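Local coordinates for protein TrwC (Escherichia coli, PDB 1ZM5) that probably nicks plasmid DNA at its transfer origin to begin conjugation, this chain being the metal-binding relaxase domain of a longer relaxase-helicase, at residues 83-88 and 161-166; 90-95 and 157-162; 236-241 and 265-270. All coordinates share one frame; numbering follows the deposited sequence.

Overall arrangement
Contacts 1 and 2 are both buried and share strand 158-171, His161 and the copper ion, whereas contact 3 lies on the surface, its centre about 17 Å from that of contact 2. In contact 1 two neighbouring strands pair regularly, with a metal site on one sheet face and apolar packing on the other. Contact 2, further along the same strand, exchanges strand pairing for a helix start, so that bonds from a lysine, a serine and a water replace most of the backbone ladder and the DNA joins in. Contact 3 is smaller and joins helix 234-245 to a loop through a few side-chain touches, with DNA lying along it.

Contact 1. Residues 83-88 and 161-166; sequences GLDLTF and HTHAVI. With CU (copper (II) ion), chain D.
His163 meets Thr87 beside the copper site of the antiparallel relaxase sheet, where His161 and His163, with Thr162 between them, correspond to the histidine pair of the HUH endonucleases. ND1 of His163 donates to Thr87 OG1 over 2.8 Å. The bond is bent (130°), and the hydroxyl is tilted from the imidazole plane. Thr87 OG1 in turn donates to Asp85 OD1 at 3.1 Å, on the syn side but tilted out of the carboxylate plane. This chain of bonds probably helps to hold the His163 ring, whose NE2 binds the copper at 2.2 Å. Both Thr87 OG1 and His163 CG lie anti to their carbonyl carbons (chi1 -65° and -69°), which sets the two side chains next to each other, pointing the same way. NE2 of His161 also binds the metal, while its ND1 is held by Gln159 O; His150 and a water complete the site.

Behind these groups the strands are joined by paired backbone bonds at Leu84 with Ile166, Leu86 with Ala164 and Phe88 with Thr162. This mostly apolar face packs on helix 104-122 through Leu86, Phe88 and Ala164; Thr162 OG1 bonds His110. Here Leu86 CD1 touches Ile166 CD1 at 3.6 Å, and the edge of the Phe88 ring meets the Ala164 methyl, CE1 to CB 3.8 Å. Near the metal end, Thr87 CA makes a C-H...O contact with Thr162 O at 3.3 Å.

Contact 2. Residues 90-95 and 157-162; sequences APKSVS and DPQLHT. With CU (copper (II) ion), chain D; nucleotides of chain A.
Lys92 reaches across from the first turn of helix 92-100 to Pro158 and Gln159, at the start of the sheet strand that carries two of the three metal histidines. Here the relaxase fold brings a helix N-terminus, with Pro91 at the N-cap, against a strand beside the bound DNA.

The close-fitting part centres on Leu160. Leu160 O accepts Ala90 N at 3.0 Å, in a nearly straight bond (167°), and Leu160 N donates to Ser95 OG at 2.8 Å. The strand is thereby gripped on both backbone polar groups of one residue, and the Leu160 side chain packs on Ile107 and His110 of helix 104-122. Beside these bonds the Ala90 and Leu160 CB atoms stand 4.4 Å apart.

Toward the DNA the direct fit gives way to bonds through a lysine, a water and the nucleotides. Lys92 leaves its backbone extended, then bends at chi2 and chi3 (57° and 60°), which curls the ammonium back to the strand. Lys92 NZ lies 2.8 Å from Pro158 O and 3.1 Å from Gln159 OE1, and it also bonds Phe232 O and OP1 of DC24 of chain A. Four oxygens around three N-H groups must share them, and together they probably stabilise the positive charge next to the phosphate. The lysine and Gln159 side chains cross at about a right angle. The amide of Gln159 is used at both ends, since its NE2 donates to O2 of DT23 of chain A at 2.9 Å. A single water ties the two regions together: it accepts from Ser95 OG and donates both to Gln159 OE1 and to Ala90 O, the last at 2.7 Å.

Contact 3. Residues 236-241 and 265-270; sequences TEQIAE and SRAKKT. With nucleotides of chain A.
Gln238 and Ser265 form a small surface contact between helix 234-245 and the loop that runs from helix 255-264 to helix 274-287. Ser265 stands close to the helix backbone, with its CB 3.8 Å from Gln238 O. The Gln238 side chain, extended beyond CG, lies along the start of the loop, and Glu155 touches both it and Ala267. On the neighbouring helix position, Ile239 CG1 packs against Ser265 OG at 3.8 Å. That hydroxyl sits between its backbone N and carbonyl carbon (chi1 67°), a rotation in which it also bonds Arg235 NH1 and, as its strongest partner, Ala261 O.

Both segments belong to the helical part of the relaxase domain that follows the sheet, and both border the DNA strand, consistent with helices that close over the substrate. The methyl end of Ile239 rests against the face of the cytosine of DC24 of chain A, its CD1 3.6 Å from C2. One turn earlier on the helix, the backbone N of Thr236 donates to OP2 of DC24 of chain A at 3.0 Å. From the loop, Arg266, extended from CG to NE and touching Arg235, brings its guanidinium obliquely to the next sugar, with NH2 2.8 Å from O4' of DT25 of chain A.

Contact 1. Residues 83-88 and 161-166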
# COMPACT_ATOMS: atom_id res chain seq x y z
N GLY B 83 11.19 8.46 -0.65
CA GLY B 83 10.15 7.92 0.20
C GLY B 83 10.18 6.41 0.40
O GLY B 83 11.07 5.71 -0.07
N LEU B 84 9.18 5.93 1.12
CA LEU B 84 9.03 4.53 1.41
C LEU B 84 7.59 4.17 1.12
O LEU B 84 6.66 4.76 1.68
CB LEU B 84 9.37 4.29 2.88
CG LEU B 84 9.28 2.86 3.41
CD1 LEU B 84 10.21 1.94 2.62
CD2 LEU B 84 9.67 2.87 4.87
N ASP B 85 7.40 3.22 0.23
CA ASP B 85 6.08 2.79 -0.16
C ASP B 85 5.64 1.56 0.62
O ASP B 85 6.30 0.51 0.59
CB ASP B 85 6.07 2.50 -1.67
CG ASP B 85 4.75 1.91 -2.16
OD1 ASP B 85 3.73 1.93 -1.43
OD2 ASP B 85 4.72 1.41 -3.31
N LEU B 86 4.54 1.70 1.36
CA LEU B 86 3.96 0.60 2.12
C LEU B 86 2.62 0.29 1.48
O LEU B 86 1.67 1.06 1.62
CB LEU B 86 3.72 0.98 3.59
CG LEU B 86 4.92 1.29 4.48
CD1 LEU B 86 4.44 1.51 5.91
CD2 LEU B 86 5.90 0.15 4.43
N THR B 87 2.53 -0.84 0.79
CA THR B 87 1.29 -1.21 0.14
C THR B 87 0.49 -2.27 0.88
O THR B 87 0.96 -3.39 1.08
CB THR B 87 1.55 -1.67 -1.32
OG1 THR B 87 2.05 -0.56 -2.08
CG2 THR B 87 0.27 -2.18 -1.97
N PHE B 88 -0.71 -1.88 1.29
CA PHE B 88 -1.63 -2.76 2.00
C PHE B 88 -2.66 -3.34 1.04
O PHE B 88 -3.41 -2.60 0.43
CB PHE B 88 -2.39 -2.00 3.08
CG PHE B 88 -1.51 -1.33 4.10
CD1 PHE B 88 -0.86 -0.14 3.80
CD2 PHE B 88 -1.36 -1.89 5.36
CE1 PHE B 88 -0.07 0.50 4.75
CE2 PHE B 88 -0.58 -1.27 6.32
CZ PHE B 88 0.07 -0.07 6.02
N HIS B 161 -6.59 -2.15 -2.42
CA HIS B 161 -5.32 -1.86 -1.79
C HIS B 161 -5.00 -0.38 -1.72
O HIS B 161 -5.56 0.43 -2.46
CB HIS B 161 -4.18 -2.62 -2.50
CG HIS B 161 -3.93 -2.19 -3.91
ND1 HIS B 161 -4.79 -2.49 -4.95
CD2 HIS B 161 -2.89 -1.53 -4.47
CE1 HIS B 161 -4.28 -2.05 -6.08
NE2 HIS B 161 -3.13 -1.47 -5.82
N THR B 162 -4.13 -0.04 -0.79
CA THR B 162 -3.73 1.34 -0.61
C THR B 162 -2.22 1.43 -0.62
O THR B 162 -1.52 0.57 -0.07
CB THR B 162 -4.22 1.92 0.73
OG1 THR B 162 -5.65 1.83 0.82
CG2 THR B 162 -3.79 3.37 0.87
N HIS B 163 -1.72 2.47 -1.27
CA HIS B 163 -0.31 2.76 -1.33
C HIS B 163 -0.09 3.85 -0.28
O HIS B 163 -0.58 4.97 -0.43
CB HIS B 163 0.06 3.28 -2.71
CG HIS B 163 -0.04 2.25 -3.79
ND1 HIS B 163 0.83 1.20 -3.88
CD2 HIS B 163 -0.94 2.10 -4.79
CE1 HIS B 163 0.48 0.43 -4.90
NE2 HIS B 163 -0.59 0.96 -5.47
N ALA B 164 0.63 3.52 0.79
CA ALA B 164 0.90 4.52 1.81
C ALA B 164 2.31 5.01 1.52
O ALA B 164 3.29 4.39 1.91
CB ALA B 164 0.83 3.89 3.20
N VAL B 165 2.42 6.13 0.82
CA VAL B 165 3.74 6.64 0.50
C VAL B 165 4.28 7.52 1.62
O VAL B 165 3.85 8.67 1.81
CB VAL B 165 3.74 7.43 -0.82
CG1 VAL B 165 5.15 7.96 -1.11
CG2 VAL B 165 3.29 6.53 -1.96
N ILE B 166 5.22 6.96 2.37
CA ILE B 166 5.83 7.70 3.45
C ILE B 166 6.94 8.51 2.82
O ILE B 166 7.85 7.96 2.19
CB ILE B 166 6.43 6.76 4.50
CG1 ILE B 166 5.33 5.86 5.07
CG2 ILE B 166 7.04 7.57 5.63
CD1 ILE B 166 5.85 4.80 6.03
CU CU D . -2.22 0.29 -6.85
O HOH W 1 -0.92 -1.43 -7.19

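Contact 2. Residues 90-95 and 157-162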
# COMPACT_ATOMS: atom_id res chain seq x y z
N ALA B 90 -5.85 -6.05 0.74
CA ALA B 90 -6.80 -6.87 1.46
C ALA B 90 -6.93 -8.26 0.90
O ALA B 90 -6.48 -8.54 -0.22
CB ALA B 90 -8.15 -6.19 1.45
N PRO B 91 -7.51 -9.18 1.68
CA PRO B 91 -7.70 -10.56 1.22
C PRO B 91 -8.62 -10.48 0.01
O PRO B 91 -9.43 -9.57 -0.08
CB PRO B 91 -8.38 -11.22 2.42
CG PRO B 91 -7.76 -10.49 3.57
CD PRO B 91 -7.80 -9.06 3.11
N LYS B 92 -8.50 -11.44 -0.90
CA LYS B 92 -9.33 -11.45 -2.10
C LYS B 92 -10.83 -11.36 -1.80
O LYS B 92 -11.51 -10.45 -2.27
CB LYS B 92 -9.04 -12.73 -2.90
CG LYS B 92 -9.81 -12.83 -4.20
CD LYS B 92 -9.54 -11.63 -5.12
CE LYS B 92 -8.05 -11.53 -5.48
NZ LYS B 92 -7.76 -10.36 -6.35
N SER B 93 -11.34 -12.31 -1.03
CA SER B 93 -12.75 -12.33 -0.66
C SER B 93 -13.20 -10.95 -0.20
O SER B 93 -14.28 -10.49 -0.56
CB SER B 93 -13.00 -13.34 0.46
OG SER B 93 -12.21 -13.02 1.59
N VAL B 94 -12.36 -10.29 0.60
CA VAL B 94 -12.69 -8.97 1.11
C VAL B 94 -12.86 -8.00 -0.05
O VAL B 94 -13.83 -7.24 -0.08
CB VAL B 94 -11.58 -8.44 2.07
CG1 VAL B 94 -11.80 -6.96 2.36
CG2 VAL B 94 -11.61 -9.23 3.35
N SER B 95 -11.92 -8.03 -1.00
CA SER B 95 -12.00 -7.17 -2.18
C SER B 95 -13.30 -7.44 -2.95
O SER B 95 -13.97 -6.52 -3.43
CB SER B 95 -10.80 -7.42 -3.10
OG SER B 95 -9.61 -6.91 -2.53
N ASP B 157 -8.70 -7.66 -12.00
CA ASP B 157 -9.48 -8.38 -11.00
C ASP B 157 -9.71 -7.39 -9.85
O ASP B 157 -8.99 -6.38 -9.74
CB ASP B 157 -8.71 -9.58 -10.43
CG ASP B 157 -8.76 -10.82 -11.33
OD1 ASP B 157 -9.84 -11.12 -11.88
OD2 ASP B 157 -7.71 -11.51 -11.45
N PRO B 158 -10.71 -7.64 -9.00
CA PRO B 158 -10.97 -6.75 -7.86
C PRO B 158 -9.74 -6.91 -6.94
O PRO B 158 -9.36 -8.04 -6.60
CB PRO B 158 -12.22 -7.35 -7.21
CG PRO B 158 -12.91 -8.00 -8.35
CD PRO B 158 -11.78 -8.65 -9.12
N GLN B 159 -9.14 -5.80 -6.54
CA GLN B 159 -7.95 -5.86 -5.70
C GLN B 159 -7.87 -4.60 -4.84
O GLN B 159 -7.21 -3.63 -5.21
CB GLN B 159 -6.69 -5.97 -6.59
CG GLN B 159 -5.35 -6.09 -5.87
CD GLN B 159 -5.28 -7.24 -4.87
OE1 GLN B 159 -6.11 -8.15 -4.89
NE2 GLN B 159 -4.29 -7.21 -4.01
N LEU B 160 -8.54 -4.63 -3.70
CA LEU B 160 -8.56 -3.48 -2.81
C LEU B 160 -7.22 -3.28 -2.14
O LEU B 160 -6.74 -4.13 -1.38
CB LEU B 160 -9.67 -3.64 -1.75
CG LEU B 160 -9.79 -2.52 -0.70
CD1 LEU B 160 -10.05 -1.19 -1.37
CD2 LEU B 160 -10.92 -2.84 0.27
N HIS B 161 -6.59 -2.15 -2.42
CA HIS B 161 -5.32 -1.86 -1.79
C HIS B 161 -5.00 -0.38 -1.72
O HIS B 161 -5.56 0.43 -2.46
CB HIS B 161 -4.18 -2.62 -2.50
CG HIS B 161 -3.93 -2.19 -3.91
ND1 HIS B 161 -4.79 -2.49 -4.95
CD2 HIS B 161 -2.89 -1.53 -4.47
CE1 HIS B 161 -4.28 -2.05 -6.08
NE2 HIS B 161 -3.13 -1.47 -5.82
N THR B 162 -4.13 -0.04 -0.79
CA THR B 162 -3.73 1.34 -0.61
C THR B 162 -2.22 1.43 -0.62
O THR B 162 -1.52 0.57 -0.07
CB THR B 162 -4.22 1.92 0.73
OG1 THR B 162 -5.65 1.83 0.82
CG2 THR B 162 -3.79 3.37 0.87
CU CU D . -2.22 0.29 -6.85
P DT A 23 -3.89 -15.99 -1.76
OP1 DT A 23 -5.21 -16.04 -1.12
OP2 DT A 23 -3.35 -17.21 -2.44
O5' DT A 23 -3.86 -14.76 -2.77
C5' DT A 23 -4.82 -14.65 -3.85
C4' DT A 23 -5.22 -13.20 -4.03
O4' DT A 23 -5.47 -12.66 -2.73
C3' DT A 23 -4.21 -12.26 -4.73
O3' DT A 23 -4.94 -11.82 -5.90
C2' DT A 23 -4.35 -10.95 -3.95
C1' DT A 23 -5.05 -11.32 -2.65
N1 DT A 23 -4.45 -11.11 -1.33
C2 DT A 23 -3.93 -9.89 -0.99
O2 DT A 23 -3.78 -8.97 -1.78
N3 DT A 23 -3.58 -9.78 0.33
C4 DT A 23 -3.68 -10.75 1.31
O4 DT A 23 -3.37 -10.49 2.46
C5 DT A 23 -4.18 -12.02 0.86
C7 DT A 23 -4.30 -13.15 1.84
C6 DT A 23 -4.52 -12.15 -0.42
P DC A 24 -4.21 -11.49 -7.29
OP1 DC A 24 -5.05 -10.48 -7.98
OP2 DC A 24 -3.95 -12.79 -7.96
O5' DC A 24 -2.82 -10.80 -6.92
C5' DC A 24 -2.71 -9.39 -6.70
C4' DC A 24 -1.26 -9.03 -6.50
O4' DC A 24 -0.71 -9.98 -5.57
C3' DC A 24 -0.39 -9.11 -7.77
O3' DC A 24 0.01 -7.75 -7.99
C2' DC A 24 0.94 -9.64 -7.25
C1' DC A 24 0.63 -10.28 -5.91
N1 DC A 24 0.85 -11.72 -5.72
C2 DC A 24 2.15 -12.18 -5.55
O2 DC A 24 3.09 -11.37 -5.71
N3 DC A 24 2.37 -13.48 -5.24
C4 DC A 24 1.33 -14.31 -5.11
N4 DC A 24 1.57 -15.58 -4.78
C5 DC A 24 -0.01 -13.87 -5.32
C6 DC A 24 -0.20 -12.59 -5.63
O HOH W 2 -7.56 -8.76 -2.72
O HOH W 1 -0.92 -1.43 -7.19

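Contact 3. Residues 236-241 and 265-270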
# COMPACT_ATOMS: atom_id res chain seq x y z
N THR B 236 -2.12 -14.31 -9.76
CA THR B 236 -1.64 -15.43 -8.96
C THR B 236 -1.44 -16.61 -9.90
O THR B 236 -0.40 -17.28 -9.88
CB THR B 236 -2.68 -15.80 -7.87
OG1 THR B 236 -2.84 -14.70 -6.97
CG2 THR B 236 -2.23 -17.03 -7.09
N GLU B 237 -2.44 -16.86 -10.75
CA GLU B 237 -2.35 -17.98 -11.68
C GLU B 237 -1.21 -17.79 -12.68
O GLU B 237 -0.55 -18.76 -13.06
CB GLU B 237 -3.67 -18.16 -12.43
CG GLU B 237 -3.70 -19.43 -13.27
OE1 GLU B 237 -5.14 -20.65 -14.70
OE2 GLU B 237 -5.79 -18.64 -14.08
N GLN B 238 -0.96 -16.55 -13.09
CA GLN B 238 0.13 -16.25 -14.03
C GLN B 238 1.47 -16.55 -13.38
O GLN B 238 2.37 -17.10 -14.01
CB GLN B 238 0.08 -14.79 -14.49
CG GLN B 238 -1.09 -14.48 -15.40
CD GLN B 238 -1.10 -13.04 -15.90
OE1 GLN B 238 -1.71 -12.75 -16.93
NE2 GLN B 238 -0.46 -12.14 -15.16
N ILE B 239 1.60 -16.19 -12.11
CA ILE B 239 2.83 -16.43 -11.37
C ILE B 239 3.05 -17.92 -11.19
O ILE B 239 4.17 -18.40 -11.33
CB ILE B 239 2.78 -15.76 -9.99
CG1 ILE B 239 2.83 -14.24 -10.15
CG2 ILE B 239 3.94 -16.23 -9.14
CD1 ILE B 239 2.75 -13.49 -8.85
N ALA B 240 1.98 -18.64 -10.89
CA ALA B 240 2.09 -20.08 -10.71
C ALA B 240 2.46 -20.74 -12.03
O ALA B 240 3.17 -21.75 -12.04
CB ALA B 240 0.76 -20.65 -10.18
N GLU B 241 1.99 -20.19 -13.15
CA GLU B 241 2.31 -20.79 -14.44
C GLU B 241 3.78 -20.60 -14.74
O GLU B 241 4.43 -21.48 -15.28
CB GLU B 241 1.49 -20.18 -15.58
CG GLU B 241 1.46 -21.12 -16.81
CD GLU B 241 1.13 -20.43 -18.13
OE1 GLU B 241 0.18 -19.60 -18.17
OE2 GLU B 241 1.81 -20.73 -19.13
N SER B 265 5.85 -12.24 -15.57
CA SER B 265 4.59 -12.87 -15.93
C SER B 265 3.53 -11.81 -16.20
O SER B 265 2.42 -12.12 -16.63
CB SER B 265 4.13 -13.81 -14.81
OG SER B 265 3.79 -13.08 -13.64
N ARG B 266 3.88 -10.55 -15.95
CA ARG B 266 2.95 -9.44 -16.17
C ARG B 266 2.63 -9.28 -17.65
O ARG B 266 3.51 -9.40 -18.50
CB ARG B 266 3.53 -8.14 -15.65
CG ARG B 266 3.53 -8.00 -14.15
CD ARG B 266 4.22 -6.72 -13.74
NE ARG B 266 4.42 -6.65 -12.30
CZ ARG B 266 5.20 -5.76 -11.70
NH1 ARG B 266 5.85 -4.86 -12.42
NH2 ARG B 266 5.33 -5.77 -10.38
N ALA B 267 1.37 -8.99 -17.94
CA ALA B 267 0.93 -8.79 -19.31
C ALA B 267 0.90 -7.29 -19.60
O ALA B 267 1.28 -6.48 -18.76
CB ALA B 267 -0.44 -9.41 -19.52
N LYS B 268 0.44 -6.94 -20.80
CA LYS B 268 0.35 -5.54 -21.23
C LYS B 268 -0.75 -4.77 -20.50
O LYS B 268 -1.91 -5.18 -20.48
CB LYS B 268 0.12 -5.49 -22.74
CG LYS B 268 1.09 -6.37 -23.52
CD LYS B 268 2.54 -5.94 -23.33
CE LYS B 268 2.81 -4.62 -24.04
NZ LYS B 268 2.57 -4.72 -25.51
N LYS B 269 -0.37 -3.63 -19.92
CA LYS B 269 -1.28 -2.77 -19.16
C LYS B 269 -2.25 -1.96 -20.02
O LYS B 269 -1.93 -0.85 -20.45
CB LYS B 269 -0.47 -1.81 -18.28
CG LYS B 269 0.75 -2.44 -17.62
CD LYS B 269 0.37 -3.66 -16.79
CE LYS B 269 1.59 -4.33 -16.18
NZ LYS B 269 1.21 -5.57 -15.44
N THR B 270 -3.44 -2.51 -20.26
CA THR B 270 -4.46 -1.83 -21.05
C THR B 270 -5.59 -1.26 -20.21
O THR B 270 -5.94 -1.81 -19.16
CB THR B 270 -5.08 -2.77 -22.10
OG1 THR B 270 -6.25 -2.16 -22.64
P DC A 24 -4.21 -11.49 -7.29
OP1 DC A 24 -5.05 -10.48 -7.98
OP2 DC A 24 -3.95 -12.79 -7.96
O5' DC A 24 -2.82 -10.80 -6.92
C5' DC A 24 -2.71 -9.39 -6.70
C4' DC A 24 -1.26 -9.03 -6.50
O4' DC A 24 -0.71 -9.98 -5.57
C3' DC A 24 -0.39 -9.11 -7.77
O3' DC A 24 0.01 -7.75 -7.99
C2' DC A 24 0.94 -9.64 -7.25
C1' DC A 24 0.63 -10.28 -5.91
N1 DC A 24 0.85 -11.72 -5.72
C2 DC A 24 2.15 -12.18 -5.55
O2 DC A 24 3.09 -11.37 -5.71
N3 DC A 24 2.37 -13.48 -5.24
C4 DC A 24 1.33 -14.31 -5.11
N4 DC A 24 1.57 -15.58 -4.78
C5 DC A 24 -0.01 -13.87 -5.32
C6 DC A 24 -0.20 -12.59 -5.63
P DT A 25 0.42 -7.23 -9.46
OP1 DT A 25 -0.81 -6.54 -9.96
OP2 DT A 25 1.06 -8.28 -10.28
O5' DT A 25 1.55 -6.14 -9.16
C5' DT A 25 1.22 -4.83 -8.71
C4' DT A 25 2.42 -4.18 -8.06
O4' DT A 25 3.53 -4.18 -8.98
C3' DT A 25 2.19 -2.70 -7.74
O3' DT A 25 1.48 -2.52 -6.50
C2' DT A 25 3.58 -2.10 -7.81
C1' DT A 25 4.33 -3.01 -8.79
O2 DT A 25 2.36 -2.32 -10.59
O4 DT A 25 5.25 -0.84 -13.75
C7 DT A 25 7.60 -1.40 -12.16
P DT A 23 -3.89 -15.99 -1.76
OP1 DT A 23 -5.21 -16.04 -1.12
OP2 DT A 23 -3.35 -17.21 -2.44
O5' DT A 23 -3.86 -14.76 -2.77
C5' DT A 23 -4.82 -14.65 -3.85
C4' DT A 23 -5.22 -13.20 -4.03
O4' DT A 23 -5.47 -12.66 -2.73
C3' DT A 23 -4.21 -12.26 -4.73
O3' DT A 23 -4.94 -11.82 -5.90
C2' DT A 23 -4.35 -10.95 -3.95
C1' DT A 23 -5.05 -11.32 -2.65
N1 DT A 23 -4.45 -11.11 -1.33
C2 DT A 23 -3.93 -9.89 -0.99
O2 DT A 23 -3.78 -8.97 -1.78
N3 DT A 23 -3.58 -9.78 0.33
C4 DT A 23 -3.68 -10.75 1.31
O4 DT A 23 -3.37 -10.49 2.46
C5 DT A 23 -4.18 -12.02 0.86
C7 DT A 23 -4.30 -13.15 1.84
C6 DT A 23 -4.52 -12.15 -0.42